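Side-chain contacts in nucleotidyl transferase (Methanothermobacter thermautotrophicus, PDB 6PLJ), which probably transfers nucleotidyl groups from nucleoside triphosphates and may serve pseudomurein cell-wall synthesis: residues V108-S111 and A112-R116; D165-R168 and G169-M172; L174-G177 and A178-R182. All coordinates share one frame; numbering follows the deposited sequence.

Interaction 1: V108-S111 and A112-R116. With EDO (1,2-ethanediol), chain D.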
loop_
_atom_site.group_PDB
_atom_site.type_symbol
_atom_site.label_atom_id
_atom_site.label_comp_id
_atom_site.label_asym_id
_atom_site.label_seq_id
_atom_site.Cartn_x
_atom_site.Cartn_y
_atom_site.Cartn_z
ATOM N N VAL A 108 -15.504 -4.570 1.025
ATOM C CA VAL A 108 -14.856 -4.507 2.353
ATOM C C VAL A 108 -13.827 -3.377 2.377
ATOM O O VAL A 108 -13.256 -3.029 1.347
ATOM C CB VAL A 108 -14.223 -5.856 2.785
ATOM C CG1 VAL A 108 -15.268 -6.962 2.757
ATOM C CG2 VAL A 108 -13.012 -6.235 1.931
ATOM N N PRO A 109 -13.602 -2.781 3.557
ATOM C CA PRO A 109 -12.671 -1.670 3.629
ATOM C C PRO A 109 -11.209 -2.107 3.624
ATOM O O PRO A 109 -10.908 -3.320 3.658
ATOM C CB PRO A 109 -13.032 -1.017 4.953
ATOM C CG PRO A 109 -13.473 -2.158 5.790
ATOM C CD PRO A 109 -14.243 -3.043 4.853
ATOM N N LEU A 110 -10.324 -1.119 3.586
ATOM C CA LEU A 110 -8.876 -1.340 3.441
ATOM C C LEU A 110 -8.320 -2.247 4.515
ATOM O O LEU A 110 -7.541 -3.147 4.215
ATOM C CB LEU A 110 -8.119 -0.006 3.468
ATOM C CG LEU A 110 -6.601 -0.094 3.296
ATOM C CD1 LEU A 110 -6.277 -0.793 1.985
ATOM C CD2 LEU A 110 -5.945 1.282 3.337
ATOM N N SER A 111 -8.723 -2.036 5.768
ATOM C CA SER A 111 -8.225 -2.866 6.875
ATOM C C SER A 111 -8.586 -4.336 6.666
ATOM O O SER A 111 -7.762 -5.214 6.932
ATOM C CB SER A 111 -8.717 -2.345 8.233
ATOM O OG SER A 111 -10.111 -2.452 8.337
ATOM N N ALA A 112 -9.790 -4.609 6.154
ATOM C CA ALA A 112 -10.225 -5.974 5.871
ATOM C C ALA A 112 -9.470 -6.589 4.700
ATOM O O ALA A 112 -9.216 -7.792 4.699
ATOM C CB ALA A 112 -11.722 -6.007 5.590
ATOM N N SER A 113 -9.170 -5.784 3.680
ATOM C CA SER A 113 -8.349 -6.241 2.554
ATOM C C SER A 113 -6.969 -6.603 3.044
ATOM O O SER A 113 -6.453 -7.653 2.699
ATOM C CB SER A 113 -8.212 -5.179 1.461
ATOM O OG SER A 113 -9.454 -4.973 0.863
ATOM N N LEU A 114 -6.375 -5.737 3.853
ATOM C CA LEU A 114 -5.074 -6.064 4.429
ATOM C C LEU A 114 -5.161 -7.339 5.250
ATOM O O LEU A 114 -4.282 -8.186 5.146
ATOM C CB LEU A 114 -4.495 -4.926 5.254
ATOM C CG LEU A 114 -4.084 -3.703 4.457
ATOM C CD1 LEU A 114 -3.619 -2.626 5.418
ATOM C CD2 LEU A 114 -2.983 -4.036 3.466
ATOM N N LEU A 115 -6.221 -7.497 6.027
ATOM C CA LEU A 115 -6.361 -8.705 6.836
ATOM C C LEU A 115 -6.439 -9.965 5.979
ATOM O O LEU A 115 -5.819 -10.981 6.289
ATOM C CB LEU A 115 -7.604 -8.614 7.717
ATOM C CG LEU A 115 -7.888 -9.808 8.611
ATOM C CD1 LEU A 115 -6.733 -10.085 9.562
ATOM C CD2 LEU A 115 -9.164 -9.519 9.395
ATOM N N ARG A 116 -7.184 -9.883 4.899
ATOM C CA ARG A 116 -7.277 -11.046 3.986
ATOM C C ARG A 116 -5.878 -11.405 3.455
ATOM O O ARG A 116 -5.604 -12.523 3.294
ATOM C CB ARG A 116 -8.211 -10.703 2.825
ATOM C CG ARG A 116 -8.307 -11.820 1.809
ATOM C CD ARG A 116 -9.152 -12.958 2.315
ATOM N NE ARG A 116 -9.831 -13.655 1.230
ATOM C CZ ARG A 116 -9.419 -14.743 0.596
ATOM N NH1 ARG A 116 -8.300 -15.354 0.927
ATOM N NH2 ARG A 116 -10.162 -15.237 -0.378
HETATM C C1 EDO D . -13.941 0.471 -0.977
HETATM O O1 EDO D . -12.871 1.141 -1.638
HETATM C C2 EDO D . -14.226 -0.839 -1.688
HETATM O O2 EDO D . -14.857 -1.745 -0.785
HETATM O O HOH W 1 -10.150 -2.314 -0.046
#

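Interaction 2: D165-R168 and G169-M172. With EDO (1,2-ethanediol), chain B.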
loop_
_atom_site.group_PDB
_atom_site.type_symbol
_atom_site.label_atom_id
_atom_site.label_comp_id
_atom_site.label_asym_id
_atom_site.label_seq_id
_atom_site.Cartn_x
_atom_site.Cartn_y
_atom_site.Cartn_z
ATOM N N ASP A 165 4.829 10.113 17.838
ATOM C CA ASP A 165 3.785 10.249 18.857
ATOM C C ASP A 165 2.418 10.598 18.271
ATOM O O ASP A 165 1.474 10.882 19.010
ATOM C CB ASP A 165 4.207 11.260 19.944
ATOM C CG ASP A 165 4.263 12.704 19.455
ATOM O OD1 ASP A 165 4.018 12.998 18.261
ATOM O OD2 ASP A 165 4.576 13.563 20.303
ATOM N N ASN A 166 2.312 10.560 16.943
ATOM C CA ASN A 166 1.104 10.942 16.248
ATOM C C ASN A 166 1.067 10.208 14.906
ATOM O O ASN A 166 2.085 9.679 14.457
ATOM C CB ASN A 166 1.130 12.446 15.985
ATOM C CG ASN A 166 2.166 12.826 14.947
ATOM O OD1 ASN A 166 1.852 12.914 13.755
ATOM N ND2 ASN A 166 3.413 13.005 15.373
ATOM N N ALA A 167 -0.101 10.199 14.291
ATOM C CA ALA A 167 -0.292 9.653 12.947
ATOM C C ALA A 167 -0.870 10.686 11.984
ATOM O O ALA A 167 -1.648 10.361 11.080
ATOM C CB ALA A 167 -1.165 8.415 13.015
ATOM N N ARG A 168 -0.439 11.936 12.130
ATOM C CA ARG A 168 -0.840 12.960 11.181
ATOM C C ARG A 168 -0.246 12.693 9.797
ATOM O O ARG A 168 0.954 12.559 9.657
ATOM C CB ARG A 168 -0.398 14.335 11.664
ATOM C CG ARG A 168 -1.189 14.789 12.871
ATOM C CD ARG A 168 -0.845 16.215 13.259
ATOM N NE ARG A 168 0.551 16.375 13.640
ATOM C CZ ARG A 168 1.060 16.144 14.855
ATOM N NH1 ARG A 168 0.292 15.757 15.867
ATOM N NH2 ARG A 168 2.355 16.329 15.059
ATOM N N GLY A 169 -1.108 12.634 8.784
ATOM C CA GLY A 169 -0.674 12.599 7.401
ATOM C C GLY A 169 0.034 11.323 6.992
ATOM O O GLY A 169 0.779 11.324 6.003
ATOM N N ILE A 170 -0.163 10.251 7.758
ATOM C CA ILE A 170 0.458 8.971 7.421
ATOM C C ILE A 170 -0.558 7.834 7.329
ATOM O O ILE A 170 -1.696 7.948 7.785
ATOM C CB ILE A 170 1.610 8.600 8.377
ATOM C CG1 ILE A 170 1.114 8.393 9.811
ATOM C CG2 ILE A 170 2.709 9.650 8.297
ATOM C CD1 ILE A 170 2.209 8.005 10.781
ATOM N N GLY A 171 -0.135 6.736 6.715
ATOM C CA GLY A 171 -1.021 5.604 6.544
ATOM C C GLY A 171 -0.311 4.402 6.019
ATOM O O GLY A 171 -0.176 3.406 6.730
ATOM N N MET A 172 0.138 4.515 4.767
ATOM C CA MET A 172 0.844 3.453 4.056
ATOM C C MET A 172 2.060 4.011 3.333
ATOM O O MET A 172 2.165 5.219 3.103
ATOM C CB MET A 172 -0.072 2.825 3.013
ATOM C CG MET A 172 -1.383 2.318 3.558
ATOM S SD MET A 172 -1.054 0.819 4.480
ATOM C CE MET A 172 -1.268 -0.358 3.157
HETATM C C1 EDO B . -0.061 7.715 2.385
HETATM O O1 EDO B . -0.915 6.774 3.072
HETATM C C2 EDO B . 0.032 8.990 3.201
HETATM O O2 EDO B . -1.272 9.579 3.252
#

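Interaction 3: L174-G177 and A178-R182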
loop_
_atom_site.group_PDB
_atom_site.type_symbol
_atom_site.label_atom_id
_atom_site.label_comp_id
_atom_site.label_asym_id
_atom_site.label_seq_id
_atom_site.Cartn_x
_atom_site.Cartn_y
_atom_site.Cartn_z
ATOM N N LEU A 174 3.434 0.496 5.445
ATOM C CA LEU A 174 3.881 0.248 6.810
ATOM C C LEU A 174 4.347 -1.184 6.878
ATOM O O LEU A 174 4.049 -1.991 5.987
ATOM C CB LEU A 174 2.762 0.527 7.835
ATOM C CG LEU A 174 1.483 -0.309 7.739
ATOM C CD1 LEU A 174 1.643 -1.706 8.337
ATOM C CD2 LEU A 174 0.303 0.403 8.389
ATOM N N ALA A 175 5.085 -1.508 7.924
ATOM C CA ALA A 175 5.453 -2.899 8.171
ATOM C C ALA A 175 5.264 -3.179 9.645
ATOM O O ALA A 175 5.469 -2.308 10.487
ATOM C CB ALA A 175 6.869 -3.187 7.734
ATOM N N ALA A 176 4.877 -4.407 9.955
ATOM C CA ALA A 176 4.634 -4.786 11.333
ATOM C C ALA A 176 4.693 -6.288 11.464
ATOM O O ALA A 176 4.555 -7.013 10.489
ATOM C CB ALA A 176 3.268 -4.290 11.791
ATOM N N GLY A 177 4.834 -6.743 12.702
ATOM C CA GLY A 177 4.661 -8.162 12.997
ATOM C C GLY A 177 3.297 -8.664 12.576
ATOM O O GLY A 177 2.285 -7.984 12.748
ATOM N N ALA A 178 3.265 -9.865 11.998
ATOM C CA ALA A 178 2.019 -10.466 11.555
ATOM C C ALA A 178 1.050 -10.669 12.728
ATOM O O ALA A 178 -0.129 -10.388 12.585
ATOM C CB ALA A 178 2.270 -11.784 10.828
ATOM N N ASP A 179 1.536 -11.114 13.895
ATOM C CA ASP A 179 0.624 -11.325 15.026
ATOM C C ASP A 179 -0.002 -9.994 15.439
ATOM O O ASP A 179 -1.189 -9.946 15.738
ATOM C CB ASP A 179 1.329 -11.885 16.262
ATOM C CG ASP A 179 1.694 -13.339 16.154
ATOM O OD1 ASP A 179 1.200 -14.053 15.256
ATOM O OD2 ASP A 179 2.480 -13.779 17.037
ATOM N N LEU A 180 0.797 -8.928 15.470
ATOM C CA LEU A 180 0.282 -7.606 15.840
ATOM C C LEU A 180 -0.772 -7.162 14.834
ATOM O O LEU A 180 -1.833 -6.644 15.212
ATOM C CB LEU A 180 1.418 -6.592 15.929
ATOM C CG LEU A 180 1.008 -5.168 16.343
ATOM C CD1 LEU A 180 2.092 -4.521 17.184
ATOM C CD2 LEU A 180 0.657 -4.288 15.151
ATOM N N LEU A 181 -0.502 -7.336 13.546
ATOM C CA LEU A 181 -1.529 -7.000 12.546
ATOM C C LEU A 181 -2.800 -7.839 12.677
ATOM O O LEU A 181 -3.907 -7.336 12.473
ATOM C CB LEU A 181 -0.977 -7.086 11.125
ATOM C CG LEU A 181 0.057 -6.013 10.803
ATOM C CD1 LEU A 181 0.773 -6.333 9.503
ATOM C CD2 LEU A 181 -0.605 -4.643 10.734
ATOM N N ARG A 182 -2.656 -9.120 13.002
ATOM C CA ARG A 182 -3.826 -9.968 13.186
ATOM C C ARG A 182 -4.659 -9.523 14.386
ATOM O O ARG A 182 -5.861 -9.726 14.390
ATOM C CB ARG A 182 -3.427 -11.443 13.323
ATOM C CG ARG A 182 -2.906 -12.090 12.051
ATOM C CD ARG A 182 -3.912 -12.102 10.912
ATOM N NE ARG A 182 -5.110 -12.909 11.155
ATOM C CZ ARG A 182 -5.302 -14.169 10.750
ATOM N NH1 ARG A 182 -6.449 -14.770 11.019
ATOM N NH2 ARG A 182 -4.373 -14.835 10.076
#

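Interaction 1: V108-S111 and A112-R116
The flat groups that join Pro109, Leu110 and Ser111 to Ser113, Leu114 and Leu115 are peptide carbonyls, met at their oxygen ends in the opening turn of helix 110-120. Ser113 N donates to Pro109 O (3.0 Å) within the carbonyl plane, Leu114 N reaches Leu110 O almost head-on, and Leu115 N comes to Ser111 O tilted 26° from the carbonyl plane. Pro109 is the N-cap residue; the N-H that proline lacks is not needed for the helix's i to i+4 bonds at this position, so the residue is well tolerated.

Val108, extended just before the helix, points its side chain toward the first turn. Its CB lies 3.8 Å from Ala112 CB, while CG2 lies 3.9 Å from both Ala112 CB and Ser113 OG. The small methyl of Ala112 admits the branched valine and also the proline ring, whose CD is 4.0 Å from Ala112 CB.

Ser113 holds OG anti to its carbonyl carbon (chi1 -67°), on the side of Val108, where Asn103 ND2 is hydrogen-bonded to it; a small hydroxyl fits this buried place. A water 2.9 Å from Ser113 OG bonds weakly to Val108 O. Val108 O also accepts a hydrogen bond from O2 of an ethanediol at 3.0 Å.

Interaction 2: D165-R168 and G169-M172
Ala167 and Ile170 close the two ends of a type II beta turn, and their side chains make its tight part. Ile170 CG1 rests 3.9 Å from Ala167 CB and 3.6 Å from Ala167 O. With CG1 set between the backbone N and the carbonyl carbon (chi1 64°), and the chain then fully extended, CD1 is carried back across Ala167 to lie 3.7 Å from its CA. The other branch, CG2, touches Arg168 O. A methyl on one side and a branched chain on the other suit this buried, apolar meeting.

The corner of the turn is the open side. Gly169 has a positive phi of 68°, and a side chain there would run into Arg168 O, so glycine fits the third position. Arg168, bent at chi3, brings one guanidinium face over Asn166, whose CG is 3.3 Å above that plane and offset toward its rim. This amide is held at both ends: Asn166 OD1 uses an in-plane lone pair to accept from Arg168 N at 3.0 Å, an Asx turn, while Asn166 ND2 gives a nearly straight bond to Asp165 OD1 (3.0 Å). Farther on, Met172 N donates to O1 of an ethanediol.

The loop links strands 162-163 and 174-177. Asn193 ND2 bonds to both Ala167 O and Ile170 O, and Leu196 and Trp197 of helix 192-201 pack on Ala167, with Trp197 also touching Asn166 and Arg168.

Interaction 3: L174-G177 and A178-R182
Leu181 turns its CG anti to its carbonyl carbon (chi1 -68°), which swings the isobutyl group off the helix and against Ala176 of the preceding strand. The alanine methyl lies against the branch point, with Leu181 CG 3.8 Å from Ala176 CB and both leucine methyls, CD1 and CD2, equally far off at 4.0 Å. Leu180 takes the other course, with CG anti to the backbone N (chi1 -179°), and approaches Ala176 CB more loosely through CD2. A small residue suits position 176, where two leucines converge.

Strand alternation adds Leu174, on the same side of the strand as Ala176, whose CD1 comes within 4.4 Å of Leu181 CD2; Ala175 points the opposite way. Gly177 is the N-cap, and its O accepts a nearly straight bond from Leu181 N at 3.0 Å. Leu181 CG lies close to this oxygen too, at 3.6 Å. Replacing Leu181 with an alanine would probably open a gap beside Ala176 CB and take away the contact with Leu174 CD1.

Ile126 and Cys128 of strand 125-130 also touch Leu181. The strand and helix segments run almost perpendicular, at 98°. The corner ends strand 174-177, which runs antiparallel to both its neighbours, 125-130 and 152-157, in the mixed sheet, an arrangement consistent with the Rossmann-like nucleotidyltransferase fold of MobA relatives.

The contacts follow one another along the chain: interaction 1 opens helix 110-120, interaction 2 lies in the loop after strand 162-163, and interaction 3 joins strand 174-177 to helix 178-184. All belong to the MobA-like domain. The centres of interactions 1 and 3 are about 13 Å apart; Leu115 CD1 meets Arg182 NE at 3.6 Å, so helix 178-184 touches helix 110-120 through Arg182. Interaction 2 adjoins interaction 3 in sequence, centres about 16 Å apart, and helix 192-201 packs on both. The centres of interactions 1 and 2 are about 19 Å apart, yet Leu114 CD1 packs on Met172 CE, 4.0 Å away in the conformer given. Interactions 1 and 3 place helices against the mixed sheet, while interaction 2 shapes the loop leading into strand 174-177.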